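Long-range contacts in D-3-phosphoglycerate dehydrogenase (Sulfolobus tokodaii, PDB 2EKL), which probably catalyses the NAD-dependent oxidation of D-3-phosphoglycerate, the step that opens the phosphorylated pathway of serine biosynthesis: residues Ile10-Asp15 with Ser54-Thr59; Glu39-Ile44 with Thr59-Glu64; Ile50-Arg55 with Leu79-Thr84; Lys70-Ala75 with Arg90-Val95. All coordinates share one frame; numbering follows the deposited sequence.

Contact 1 (Ile10-Asp15 with Ser54-Thr59)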
loop_
_atom_site.group_PDB
_atom_site.type_symbol
_atom_site.label_atom_id
_atom_site.label_comp_id
_atom_site.label_asym_id
_atom_site.label_seq_id
_atom_site.Cartn_x
_atom_site.Cartn_y
_atom_site.Cartn_z
ATOM N N ILE A 10 -24.859 -3.328 29.227
ATOM C CA ILE A 10 -24.035 -3.465 28.033
ATOM C C ILE A 10 -24.896 -4.293 27.088
ATOM O O ILE A 10 -25.228 -5.442 27.376
ATOM C CB ILE A 10 -22.711 -4.174 28.351
ATOM C CG1 ILE A 10 -21.951 -3.367 29.412
ATOM C CG2 ILE A 10 -21.869 -4.299 27.088
ATOM C CD1 ILE A 10 -20.615 -3.954 29.813
ATOM N N THR A 11 -25.252 -3.693 25.959
ATOM C CA THR A 11 -26.154 -4.324 25.006
ATOM C C THR A 11 -25.539 -5.065 23.831
ATOM O O THR A 11 -26.247 -5.775 23.113
ATOM C CB THR A 11 -27.117 -3.273 24.445
ATOM O OG1 THR A 11 -26.379 -2.330 23.658
ATOM C CG2 THR A 11 -27.805 -2.527 25.589
ATOM N N ASP A 12 -24.238 -4.899 23.626
ATOM C CA ASP A 12 -23.561 -5.556 22.515
ATOM C C ASP A 12 -22.277 -6.237 22.958
ATOM O O ASP A 12 -21.710 -5.902 23.999
ATOM C CB ASP A 12 -23.222 -4.535 21.425
ATOM C CG ASP A 12 -24.452 -3.892 20.822
ATOM O OD1 ASP A 12 -25.316 -4.630 20.306
ATOM O OD2 ASP A 12 -24.550 -2.649 20.859
ATOM N N PRO A 13 -21.803 -7.215 22.171
ATOM C CA PRO A 13 -20.565 -7.923 22.513
ATOM C C PRO A 13 -19.415 -6.918 22.477
ATOM O O PRO A 13 -19.147 -6.325 21.437
ATOM C CB PRO A 13 -20.443 -8.961 21.400
ATOM C CG PRO A 13 -21.873 -9.218 21.006
ATOM C CD PRO A 13 -22.459 -7.830 21.004
ATOM N N ILE A 14 -18.741 -6.716 23.604
ATOM C CA ILE A 14 -17.635 -5.764 23.636
ATOM C C ILE A 14 -16.381 -6.331 24.286
ATOM O O ILE A 14 -16.407 -7.410 24.880
ATOM C CB ILE A 14 -18.015 -4.475 24.390
ATOM C CG1 ILE A 14 -18.374 -4.806 25.838
ATOM C CG2 ILE A 14 -19.183 -3.783 23.694
ATOM C CD1 ILE A 14 -18.523 -3.586 26.713
ATOM N N ASP A 15 -15.285 -5.588 24.165
ATOM C CA ASP A 15 -14.006 -5.991 24.735
ATOM C C ASP A 15 -14.178 -6.184 26.234
ATOM O O ASP A 15 -14.734 -5.326 26.917
ATOM C CB ASP A 15 -12.951 -4.920 24.466
ATOM C CG ASP A 15 -11.541 -5.411 24.731
ATOM O OD1 ASP A 15 -11.249 -5.819 25.874
ATOM O OD2 ASP A 15 -10.723 -5.388 23.791
ATOM N N SER A 54 -22.524 -1.110 18.012
ATOM C CA SER A 54 -23.171 -0.657 16.797
ATOM C C SER A 54 -24.728 -1.302 16.327
ATOM O O SER A 54 -25.688 -0.668 15.893
ATOM C CB SER A 54 -22.512 -0.960 15.229
ATOM O OG SER A 54 -23.172 -0.535 14.050
ATOM N N ARG A 55 -24.812 -2.577 16.700
ATOM C CA ARG A 55 -26.061 -3.329 16.607
ATOM C C ARG A 55 -27.222 -2.618 17.299
ATOM O O ARG A 55 -28.326 -2.550 16.760
ATOM C CB ARG A 55 -25.880 -4.719 17.220
ATOM C CG ARG A 55 -27.041 -5.672 16.973
ATOM C CD ARG A 55 -26.853 -6.966 17.752
ATOM N NE ARG A 55 -27.014 -6.766 19.191
ATOM C CZ ARG A 55 -28.184 -6.778 19.825
ATOM N NH1 ARG A 55 -29.305 -6.988 19.148
ATOM N NH2 ARG A 55 -28.233 -6.578 21.135
ATOM N N THR A 56 -26.964 -2.091 18.492
ATOM C CA THR A 56 -27.987 -1.399 19.270
ATOM C C THR A 56 -28.111 0.074 18.898
ATOM O O THR A 56 -27.116 0.790 18.818
ATOM C CB THR A 56 -27.686 -1.497 20.779
ATOM O OG1 THR A 56 -27.671 -2.876 21.170
ATOM C CG2 THR A 56 -28.744 -0.750 21.588
ATOM N N LYS A 57 -29.343 0.522 18.678
ATOM C CA LYS A 57 -29.598 1.911 18.321
ATOM C C LYS A 57 -30.183 2.680 19.500
ATOM O O LYS A 57 -31.280 2.373 19.971
ATOM C CB LYS A 57 -30.558 1.981 17.130
ATOM C CG LYS A 57 -30.010 1.352 15.855
ATOM C CD LYS A 57 -28.688 1.993 15.443
ATOM C CE LYS A 57 -28.187 1.442 14.116
ATOM N NZ LYS A 57 -27.971 -0.029 14.161
ATOM N N VAL A 58 -29.444 3.677 19.974
ATOM C CA VAL A 58 -29.889 4.492 21.096
ATOM C C VAL A 58 -30.677 5.677 20.553
ATOM O O VAL A 58 -30.193 6.809 20.528
ATOM C CB VAL A 58 -28.688 4.996 21.929
ATOM C CG1 VAL A 58 -29.177 5.753 23.155
ATOM C CG2 VAL A 58 -27.824 3.815 22.348
ATOM N N THR A 59 -31.898 5.394 20.113
ATOM C CA THR A 59 -32.778 6.403 19.546
ATOM C C THR A 59 -33.474 7.259 20.597
ATOM O O THR A 59 -33.365 7.010 21.799
ATOM C CB THR A 59 -33.841 5.748 18.651
ATOM O OG1 THR A 59 -34.521 4.726 19.391
ATOM C CG2 THR A 59 -33.191 5.125 17.426
#

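Contact 2 (Glu39-Ile44 with Thr59-Glu64)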
loop_
_atom_site.group_PDB
_atom_site.type_symbol
_atom_site.label_atom_id
_atom_site.label_comp_id
_atom_site.label_asym_id
_atom_site.label_seq_id
_atom_site.Cartn_x
_atom_site.Cartn_y
_atom_site.Cartn_z
ATOM N N GLU A 39 -37.043 -5.795 24.428
ATOM C CA GLU A 39 -36.628 -6.014 25.809
ATOM C C GLU A 39 -35.817 -4.828 26.325
ATOM O O GLU A 39 -35.899 -4.479 27.500
ATOM C CB GLU A 39 -35.808 -7.303 25.919
ATOM C CG GLU A 39 -35.473 -7.736 27.349
ATOM C CD GLU A 39 -36.702 -7.917 28.234
ATOM O OE1 GLU A 39 -37.795 -8.217 27.702
ATOM O OE2 GLU A 39 -36.571 -7.774 29.470
ATOM N N LEU A 40 -35.041 -4.203 25.442
ATOM C CA LEU A 40 -34.234 -3.050 25.829
ATOM C C LEU A 40 -35.131 -1.940 26.362
ATOM O O LEU A 40 -34.873 -1.373 27.425
ATOM C CB LEU A 40 -33.432 -2.529 24.635
ATOM C CG LEU A 40 -32.622 -1.250 24.874
ATOM C CD1 LEU A 40 -31.590 -1.476 25.976
ATOM C CD2 LEU A 40 -31.946 -0.835 23.583
ATOM N N LEU A 41 -36.186 -1.631 25.616
ATOM C CA LEU A 41 -37.124 -0.593 26.018
ATOM C C LEU A 41 -37.794 -0.932 27.344
ATOM O O LEU A 41 -38.126 -0.042 28.124
ATOM C CB LEU A 41 -38.197 -0.407 24.946
ATOM C CG LEU A 41 -37.761 0.252 23.637
ATOM C CD1 LEU A 41 -38.887 0.159 22.619
ATOM C CD2 LEU A 41 -37.386 1.704 23.893
ATOM N N ASN A 42 -37.989 -2.221 27.599
ATOM C CA ASN A 42 -38.638 -2.648 28.832
ATOM C C ASN A 42 -37.777 -2.468 30.077
ATOM O O ASN A 42 -38.306 -2.274 31.171
ATOM C CB ASN A 42 -39.062 -4.120 28.735
ATOM C CG ASN A 42 -40.124 -4.355 27.677
ATOM O OD1 ASN A 42 -41.124 -3.640 27.613
ATOM N ND2 ASN A 42 -39.918 -5.372 26.847
ATOM N N ILE A 43 -36.457 -2.516 29.918
ATOM C CA ILE A 43 -35.573 -2.402 31.075
ATOM C C ILE A 43 -34.606 -1.222 31.122
ATOM O O ILE A 43 -33.963 -1.002 32.147
ATOM C CB ILE A 43 -34.731 -3.683 31.244
ATOM C CG1 ILE A 43 -33.731 -3.809 30.091
ATOM C CG2 ILE A 43 -35.643 -4.902 31.284
ATOM C CD1 ILE A 43 -32.742 -4.951 30.261
ATOM N N ILE A 44 -34.499 -0.463 30.037
ATOM C CA ILE A 44 -33.559 0.657 30.018
ATOM C C ILE A 44 -33.769 1.653 31.160
ATOM O O ILE A 44 -32.822 2.299 31.616
ATOM C CB ILE A 44 -33.609 1.412 28.667
ATOM C CG1 ILE A 44 -32.506 2.474 28.627
ATOM C CG2 ILE A 44 -34.975 2.053 28.465
ATOM C CD1 ILE A 44 -31.106 1.914 28.832
ATOM N N THR A 59 -31.898 5.394 20.113
ATOM C CA THR A 59 -32.778 6.403 19.546
ATOM C C THR A 59 -33.474 7.259 20.597
ATOM O O THR A 59 -33.365 7.010 21.799
ATOM C CB THR A 59 -33.841 5.748 18.651
ATOM O OG1 THR A 59 -34.521 4.726 19.391
ATOM C CG2 THR A 59 -33.191 5.125 17.426
ATOM N N LYS A 60 -34.194 8.272 20.126
ATOM C CA LYS A 60 -34.910 9.193 20.998
ATOM C C LYS A 60 -35.834 8.498 21.991
ATOM O O LYS A 60 -35.835 8.828 23.176
ATOM C CB LYS A 60 -35.710 10.185 20.149
ATOM C CG LYS A 60 -36.498 11.214 20.946
ATOM C CD LYS A 60 -37.142 12.244 20.026
ATOM C CE LYS A 60 -38.038 11.582 18.986
ATOM N NZ LYS A 60 -38.631 12.566 18.038
ATOM N N ASP A 61 -36.616 7.534 21.512
ATOM C CA ASP A 61 -37.546 6.817 22.380
ATOM C C ASP A 61 -36.822 5.981 23.432
ATOM O O ASP A 61 -37.343 5.765 24.527
ATOM C CB ASP A 61 -38.472 5.922 21.550
ATOM C CG ASP A 61 -37.774 4.686 21.023
ATOM O OD1 ASP A 61 -36.720 4.828 20.371
ATOM O OD2 ASP A 61 -38.286 3.571 21.256
ATOM N N VAL A 62 -35.624 5.508 23.102
ATOM C CA VAL A 62 -34.845 4.711 24.046
ATOM C C VAL A 62 -34.374 5.599 25.193
ATOM O O VAL A 62 -34.422 5.205 26.360
ATOM C CB VAL A 62 -33.609 4.076 23.371
ATOM C CG1 VAL A 62 -32.780 3.324 24.406
ATOM C CG2 VAL A 62 -34.047 3.133 22.262
ATOM N N ILE A 63 -33.918 6.801 24.853
ATOM C CA ILE A 63 -33.436 7.753 25.845
ATOM C C ILE A 63 -34.573 8.229 26.746
ATOM O O ILE A 63 -34.397 8.380 27.955
ATOM C CB ILE A 63 -32.779 8.981 25.165
ATOM C CG1 ILE A 63 -31.477 8.556 24.478
ATOM C CG2 ILE A 63 -32.510 10.072 26.193
ATOM C CD1 ILE A 63 -30.793 9.667 23.701
ATOM N N GLU A 64 -35.738 8.464 26.151
ATOM C CA GLU A 64 -36.895 8.924 26.911
ATOM C C GLU A 64 -37.275 7.882 27.958
ATOM O O GLU A 64 -37.606 8.220 29.093
ATOM C CB GLU A 64 -38.078 9.175 25.975
ATOM C CG GLU A 64 -37.805 10.227 24.909
ATOM C CD GLU A 64 -39.005 10.486 24.017
ATOM O OE1 GLU A 64 -39.489 9.531 23.370
ATOM O OE2 GLU A 64 -39.463 11.648 23.963
#

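Contact 3 (Ile50-Arg55 with Leu79-Thr84)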
loop_
_atom_site.group_PDB
_atom_site.type_symbol
_atom_site.label_atom_id
_atom_site.label_comp_id
_atom_site.label_asym_id
_atom_site.label_seq_id
_atom_site.Cartn_x
_atom_site.Cartn_y
_atom_site.Cartn_z
ATOM N N ILE A 50 -25.383 3.053 29.884
ATOM C CA ILE A 50 -25.648 2.088 28.824
ATOM C C ILE A 50 -24.396 2.075 27.953
ATOM O O ILE A 50 -23.833 3.129 27.657
ATOM C CB ILE A 50 -26.877 2.477 27.955
ATOM C CG1 ILE A 50 -27.174 1.355 26.955
ATOM C CG2 ILE A 50 -26.618 3.784 27.217
ATOM C CD1 ILE A 50 -28.389 1.609 26.081
ATOM N N VAL A 51 -23.941 0.884 27.578
ATOM C CA VAL A 51 -22.756 0.757 26.734
ATOM C C VAL A 51 -23.182 0.017 25.475
ATOM O O VAL A 51 -23.738 -1.075 25.552
ATOM C CB VAL A 51 -21.636 -0.033 27.445
ATOM C CG1 VAL A 51 -20.385 -0.052 26.582
ATOM C CG2 VAL A 51 -21.335 0.598 28.797
ATOM N N VAL A 52 -22.928 0.619 24.319
ATOM C CA VAL A 52 -23.345 0.002 23.069
ATOM C C VAL A 52 -22.227 -0.006 22.023
ATOM O O VAL A 52 -21.203 0.677 22.199
ATOM C CB VAL A 52 -24.547 0.774 22.523
ATOM C CG1 VAL A 52 -25.616 0.900 23.607
ATOM C CG2 VAL A 52 -24.119 2.158 22.074
ATOM N N ARG A 53 -22.408 -0.875 21.040
ATOM C CA ARG A 53 -21.386 -0.737 20.070
ATOM C C ARG A 53 -22.047 -0.175 18.852
ATOM O O ARG A 53 -22.221 1.025 18.680
ATOM C CB ARG A 53 -20.794 -2.128 19.748
ATOM C CG ARG A 53 -19.286 -2.183 20.013
ATOM C CD ARG A 53 -18.519 -3.150 19.070
ATOM N NE ARG A 53 -19.324 -4.333 18.706
ATOM C CZ ARG A 53 -18.804 -5.236 17.861
ATOM N NH1 ARG A 53 -17.646 -5.019 17.237
ATOM N NH2 ARG A 53 -19.375 -6.429 17.796
ATOM N N SER A 54 -22.524 -1.110 18.012
ATOM C CA SER A 54 -23.171 -0.657 16.797
ATOM C C SER A 54 -24.728 -1.302 16.327
ATOM O O SER A 54 -25.688 -0.668 15.893
ATOM C CB SER A 54 -22.512 -0.960 15.229
ATOM O OG SER A 54 -23.172 -0.535 14.050
ATOM N N ARG A 55 -24.812 -2.577 16.700
ATOM C CA ARG A 55 -26.061 -3.329 16.607
ATOM C C ARG A 55 -27.222 -2.618 17.299
ATOM O O ARG A 55 -28.326 -2.550 16.760
ATOM C CB ARG A 55 -25.880 -4.719 17.220
ATOM C CG ARG A 55 -27.041 -5.672 16.973
ATOM C CD ARG A 55 -26.853 -6.966 17.752
ATOM N NE ARG A 55 -27.014 -6.766 19.191
ATOM C CZ ARG A 55 -28.184 -6.778 19.825
ATOM N NH1 ARG A 55 -29.305 -6.988 19.148
ATOM N NH2 ARG A 55 -28.233 -6.578 21.135
ATOM N N LEU A 79 -20.545 8.074 16.376
ATOM C CA LEU A 79 -21.776 8.116 17.163
ATOM C C LEU A 79 -23.024 8.122 16.285
ATOM O O LEU A 79 -24.057 8.665 16.673
ATOM C CB LEU A 79 -21.785 9.368 18.045
ATOM C CG LEU A 79 -20.640 9.549 19.045
ATOM C CD1 LEU A 79 -20.749 10.918 19.694
ATOM C CD2 LEU A 79 -20.691 8.451 20.099
ATOM N N ASP A 80 -22.933 7.506 15.111
ATOM C CA ASP A 80 -24.057 7.471 14.181
ATOM C C ASP A 80 -25.278 6.691 14.666
ATOM O O ASP A 80 -26.367 6.838 14.112
ATOM C CB ASP A 80 -23.606 6.909 12.830
ATOM C CG ASP A 80 -22.519 7.747 12.183
ATOM O OD1 ASP A 80 -22.675 8.986 12.125
ATOM O OD2 ASP A 80 -21.513 7.167 11.724
ATOM N N ASN A 81 -25.107 5.864 15.693
ATOM C CA ASN A 81 -26.226 5.078 16.204
ATOM C C ASN A 81 -26.798 5.670 17.486
ATOM O O ASN A 81 -27.635 5.054 18.144
ATOM C CB ASN A 81 -25.789 3.628 16.440
ATOM C CG ASN A 81 -24.792 3.491 17.575
ATOM O OD1 ASN A 81 -23.870 4.294 17.709
ATOM N ND2 ASN A 81 -24.967 2.456 18.392
ATOM N N ILE A 82 -26.347 6.871 17.829
ATOM C CA ILE A 82 -26.813 7.563 19.039
ATOM C C ILE A 82 -27.480 8.876 18.697
ATOM O O ILE A 82 -27.007 9.624 17.851
ATOM C CB ILE A 82 -25.642 7.887 19.954
ATOM C CG1 ILE A 82 -24.916 6.611 20.362
ATOM C CG2 ILE A 82 -26.187 8.554 21.232
ATOM C CD1 ILE A 82 -25.789 5.715 21.243
ATOM N N ASP A 83 -28.590 9.164 19.369
ATOM C CA ASP A 83 -29.290 10.422 19.151
ATOM C C ASP A 83 -28.627 11.436 20.075
ATOM O O ASP A 83 -29.117 11.716 21.171
ATOM C CB ASP A 83 -30.772 10.287 19.501
ATOM C CG ASP A 83 -31.585 11.484 19.044
ATOM O OD1 ASP A 83 -31.193 12.624 19.367
ATOM O OD2 ASP A 83 -32.615 11.285 18.360
ATOM N N THR A 84 -27.501 11.975 19.623
ATOM C CA THR A 84 -26.733 12.936 20.401
ATOM C C THR A 84 -27.508 14.194 20.779
ATOM O O THR A 84 -27.268 14.786 21.831
ATOM C CB THR A 84 -25.451 13.337 19.649
ATOM O OG1 THR A 84 -25.793 13.837 18.351
ATOM C CG2 THR A 84 -24.534 12.129 19.492
#

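Contact 4 (Lys70-Ala75 with Arg90-Val95)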
loop_
_atom_site.group_PDB
_atom_site.type_symbol
_atom_site.label_atom_id
_atom_site.label_comp_id
_atom_site.label_asym_id
_atom_site.label_seq_id
_atom_site.Cartn_x
_atom_site.Cartn_y
_atom_site.Cartn_z
ATOM N N LYS A 70 -27.520 8.513 32.715
ATOM C CA LYS A 70 -26.616 9.622 33.007
ATOM C C LYS A 70 -25.413 9.593 32.065
ATOM O O LYS A 70 -24.792 10.623 31.802
ATOM C CB LYS A 70 -26.131 9.536 34.456
ATOM C CG LYS A 70 -27.249 9.595 35.483
ATOM C CD LYS A 70 -26.735 9.280 36.877
ATOM C CE LYS A 70 -27.866 9.290 37.896
ATOM N NZ LYS A 70 -28.923 8.286 37.574
ATOM N N ILE A 71 -25.084 8.404 31.565
ATOM C CA ILE A 71 -23.956 8.246 30.651
ATOM C C ILE A 71 -24.277 7.228 29.569
ATOM O O ILE A 71 -24.831 6.161 29.846
ATOM C CB ILE A 71 -22.676 7.749 31.377
ATOM C CG1 ILE A 71 -22.279 8.715 32.492
ATOM C CG2 ILE A 71 -21.524 7.627 30.376
ATOM C CD1 ILE A 71 -21.094 8.237 33.311
ATOM N N ILE A 72 -23.933 7.575 28.334
ATOM C CA ILE A 72 -24.124 6.692 27.193
ATOM C C ILE A 72 -22.719 6.469 26.648
ATOM O O ILE A 72 -22.022 7.428 26.315
ATOM C CB ILE A 72 -24.982 7.346 26.088
ATOM C CG1 ILE A 72 -26.431 7.482 26.555
ATOM C CG2 ILE A 72 -24.912 6.514 24.818
ATOM C CD1 ILE A 72 -27.325 8.221 25.566
ATOM N N ALA A 73 -22.297 5.213 26.579
ATOM C CA ALA A 73 -20.965 4.899 26.078
ATOM C C ALA A 73 -21.033 4.126 24.776
ATOM O O ALA A 73 -21.693 3.093 24.687
ATOM C CB ALA A 73 -20.186 4.095 27.118
ATOM N N ARG A 74 -20.347 4.643 23.761
ATOM C CA ARG A 74 -20.296 4.003 22.454
ATOM C C ARG A 74 -18.881 3.466 22.272
ATOM O O ARG A 74 -17.933 4.237 22.150
ATOM C CB ARG A 74 -20.610 5.019 21.353
ATOM C CG ARG A 74 -20.288 4.545 19.940
ATOM C CD ARG A 74 -21.179 3.401 19.513
ATOM N NE ARG A 74 -20.756 2.817 18.242
ATOM C CZ ARG A 74 -20.801 3.438 17.068
ATOM N NH1 ARG A 74 -21.256 4.680 16.984
ATOM N NH2 ARG A 74 -20.396 2.810 15.973
ATOM N N ALA A 75 -18.739 2.146 22.273
ATOM C CA ALA A 75 -17.426 1.539 22.100
ATOM C C ALA A 75 -17.107 1.534 20.610
ATOM O O ALA A 75 -17.132 0.489 19.959
ATOM C CB ALA A 75 -17.424 0.115 22.654
ATOM N N ARG A 90 -31.210 15.940 27.565
ATOM C CA ARG A 90 -31.366 15.236 28.833
ATOM C C ARG A 90 -30.128 15.397 29.707
ATOM O O ARG A 90 -30.072 14.878 30.820
ATOM C CB ARG A 90 -31.622 13.749 28.569
ATOM C CG ARG A 90 -32.902 13.466 27.800
ATOM C CD ARG A 90 -34.118 13.339 28.714
ATOM N NE ARG A 90 -34.154 12.053 29.410
ATOM C CZ ARG A 90 -33.438 11.757 30.491
ATOM N NH1 ARG A 90 -32.624 12.658 31.021
ATOM N NH2 ARG A 90 -33.533 10.553 31.039
ATOM N N ASN A 91 -29.139 16.122 29.194
ATOM C CA ASN A 91 -27.894 16.351 29.919
ATOM C C ASN A 91 -27.167 15.036 30.191
ATOM O O ASN A 91 -26.523 14.872 31.228
ATOM C CB ASN A 91 -28.176 17.071 31.239
ATOM C CG ASN A 91 -28.878 18.398 31.035
ATOM O OD1 ASN A 91 -28.391 19.266 30.308
ATOM N ND2 ASN A 91 -30.029 18.564 31.678
ATOM N N ILE A 92 -27.281 14.102 29.252
ATOM C CA ILE A 92 -26.634 12.800 29.374
ATOM C C ILE A 92 -25.260 12.829 28.711
ATOM O O ILE A 92 -25.147 13.123 27.522
ATOM C CB ILE A 92 -27.475 11.692 28.703
ATOM C CG1 ILE A 92 -28.846 11.598 29.377
ATOM C CG2 ILE A 92 -26.741 10.355 28.789
ATOM C CD1 ILE A 92 -29.790 10.617 28.717
ATOM N N LYS A 93 -24.221 12.525 29.484
ATOM C CA LYS A 93 -22.857 12.509 28.965
ATOM C C LYS A 93 -22.685 11.378 27.961
ATOM O O LYS A 93 -23.022 10.228 28.246
ATOM C CB LYS A 93 -21.851 12.323 30.104
ATOM C CG LYS A 93 -21.766 13.488 31.068
ATOM C CD LYS A 93 -20.752 13.207 32.163
ATOM C CE LYS A 93 -20.637 14.374 33.125
ATOM N NZ LYS A 93 -19.669 14.084 34.215
ATOM N N VAL A 94 -22.158 11.706 26.786
ATOM C CA VAL A 94 -21.939 10.711 25.743
ATOM C C VAL A 94 -20.440 10.568 25.497
ATOM O O VAL A 94 -19.768 11.538 25.147
ATOM C CB VAL A 94 -22.633 11.123 24.430
ATOM C CG1 VAL A 94 -22.463 10.034 23.384
ATOM C CG2 VAL A 94 -24.108 11.391 24.685
ATOM N N VAL A 95 -19.920 9.357 25.686
ATOM C CA VAL A 95 -18.497 9.104 25.491
ATOM C C VAL A 95 -18.232 7.999 24.483
ATOM O O VAL A 95 -19.065 7.119 24.268
ATOM C CB VAL A 95 -17.800 8.710 26.819
ATOM C CG1 VAL A 95 -17.912 9.845 27.829
ATOM C CG2 VAL A 95 -18.417 7.429 27.372
HETATM O O HOH W 1 -24.944 13.055 33.000
#

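Contact 1 (Ile10-Asp15 with Ser54-Thr59)
Asp-12 and Arg-55 form a salt bridge between two loops that leave neighbouring parallel strands, 7-10 and 49-52, at the C-terminal edge of a flavodoxin-like sheet. Asp-12 OD1 lies 2.9 Å from Arg-55 NE, but the N-H points well off line, so the hydrogen bond within the pair is weak; the carboxylate and guanidinium planes stand 81° apart. A bend in the arginine chain at chi3 (70°) brings the guanidinium over the first loop, where Arg-55 NH2 meets Thr-11 O edge-on, in the guanidinium plane, at 2.9 Å. The same nitrogen also binds Ile-35 O.

The hydroxyls make a second set of links. Thr-11 OG1 and Thr-56 OG1 are hydrogen-bonded at 2.9 Å, their side chains crossing at about a right angle; Asp-12 OD1, 3.1 Å from Thr-56 OG1, is at most a weak alternative acceptor for that hydroxyl. Backbone amides serve the other carboxylate oxygen: Arg-53 N is the strongest partner of Asp-12 OD2, and Thr-56 N adds a long, weak bond. With an alanine at Asp-12, Arg-55 NE and the Arg-53 amide would probably lose their acceptor. Thr-56 CG2 rests 3.5 Å from Thr-11 OG1.

Contact 2 (Glu39-Ile44 with Thr59-Glu64)
Leu-41 and Val-62 bring their CA atoms to 6.1 Å where the parts 39-43 and 60-64 of two helices run in the same general direction, their axes 30° apart and 9.6 Å at closest approach. Val-62 is the centre of the contact, and its two methyls divide the work. CG1, anti to the backbone N (chi1 177°), faces the buried side, with Leu-40 CD2 4.3 Å from Val-62 CG1 and Ile-44 CG1 at a similar separation. CG2 takes Leu-41 instead: Leu-41 CD2 lies 4.0 Å from Val-62 CG2 and also reaches the valine CA. Toward the exposed Asp-61, both methyls of Leu-41 sit against one carboxylate oxygen, the leucine crossing Asp-61 at about a right angle with CD2 3.4 Å from Asp-61 OD2. Ile-44 CG2 lies against the backbone of the same valine, 3.8 Å from Val-62 O. No hydrogen bond joins the two segments; the contact is one of van der Waals packing, mostly between apolar side chains, although Lys-65 NZ, just beyond, reaches back to Leu-41 O. Strand 49-52 falls between these helices in the chain. Ile-44 packs on Ile-50 of that strand, while from the second helix Ile-63 reaches Ile-72 of strand 71-74 and the side of helix 84-89.

Contact 3 (Ile50-Arg55 with Leu79-Thr84)
Asn-81 lays its amide alongside Val-52, the two side chains sliding past each other in opposite directions with ND2 3.8 Å from Val-52 CG2. The asparagine CG sits between its backbone N and carbonyl carbon (chi1 68°), which carries the amide across to the end of strand 50-52. There ND2 finds its strongest partner, hydrogen-bonding to Thr-56 O in the loop that follows, and it also lies 3.1 Å from Arg-53 O. The amide thus faces two backbone carbonyls with one nitrogen while brushing Ser-54, whose CA is 3.9 Å from Asn-81 ND2. A leucine in its place would fill some of the same volume, but the carbonyl of Thr-56 would probably be left without its donor and the two loops less firmly joined.

Ile-82 supplies the apolar half. Its CD1 meets Val-52 CG2 at 4.0 Å, the chains crossing at a slant, and Val-58 and Ile-72 pack around the same isoleucine. A type I turn from Leu-79 to Ile-82, closed by Ile-82 N to Leu-79 O at 3.1 Å, presents both residues to the strand. Just beyond, Asp-83 caps helix 84-89 through Glu-86 N. Loops meeting at the C-terminal ends of adjacent parallel strands are typical of the flavodoxin-like domain of D-2-hydroxyacid dehydrogenases; this pair lies toward the coenzyme, the Ser-54 side chain about 12 Å from bound NAD.

Contact 4 (Lys70-Ala75 with Arg90-Val95)
Ile-72 and Ile-92 slant across each other, Ile-72 CG1 3.7 Å from Ile-92 CG2, on the face of the sheet that also carries Val-94. Ile-92 and Ile-63 of helix 60-65 pack together here, and the guanidinium of Arg-90 lies with one face over Ile-92 CD1. On the other face Val-95 turns CG2 toward strand 71-74, where it meets Ala-73 CB at 3.8 Å and, farther along, Ile-71 CG2. Helix 289-309 covers this side through Leu-303, Ala-306 and Met-307 on Ile-71. Lys-93 starts from the same face, but its extended chain packs along Glu-309 and Leu-310, and NZ makes a weak hydrogen bond to Ala-306 O.

Between the faces runs a parallel ladder, the strands 14° apart, closing the beta-alpha-beta unit of strand 71-74, helix 84-89 and strand 93-95. Ile-72 uses both backbone groups: its N binds Lys-93 O at 2.8 Å, and Val-95 N binds Ile-72 O at 2.9 Å. Arg-74 N to Val-95 O is straighter still, at 174°. At the opposite end Lys-93 N comes to Lys-70 O from above the carbonyl plane, and a water donates to both Lys-70 O and Asn-91 O. Direct backbone bonding thus joins strands padded by apolar groups, while at the Lys-70 end, where the ladder begins, a water adds to a more bent bond.

In the fold
From the N terminus, contact 1 closes the first and longest loop, bringing the loop after strand 7-10 to the loop after strand 49-52. Contact 2 starts within that span, on helix 37-43, and ends on helix 60-65 beyond it, so the two cross, sharing Thr-59. Contact 3 begins where contact 1 ends, shares Ser-54 and Arg-55 with it, crosses contact 2 and reaches the turn before helix 84-89. Contact 4 opens inside the span of contact 3 and closes past it. Contacts 1 and 3 knit the loops at the C-terminal sheet edge, contact 2 pairs helices on one face, and contact 4 joins strands 71-74 and 93-95, the latter the outermost strand of this sheet within the chain.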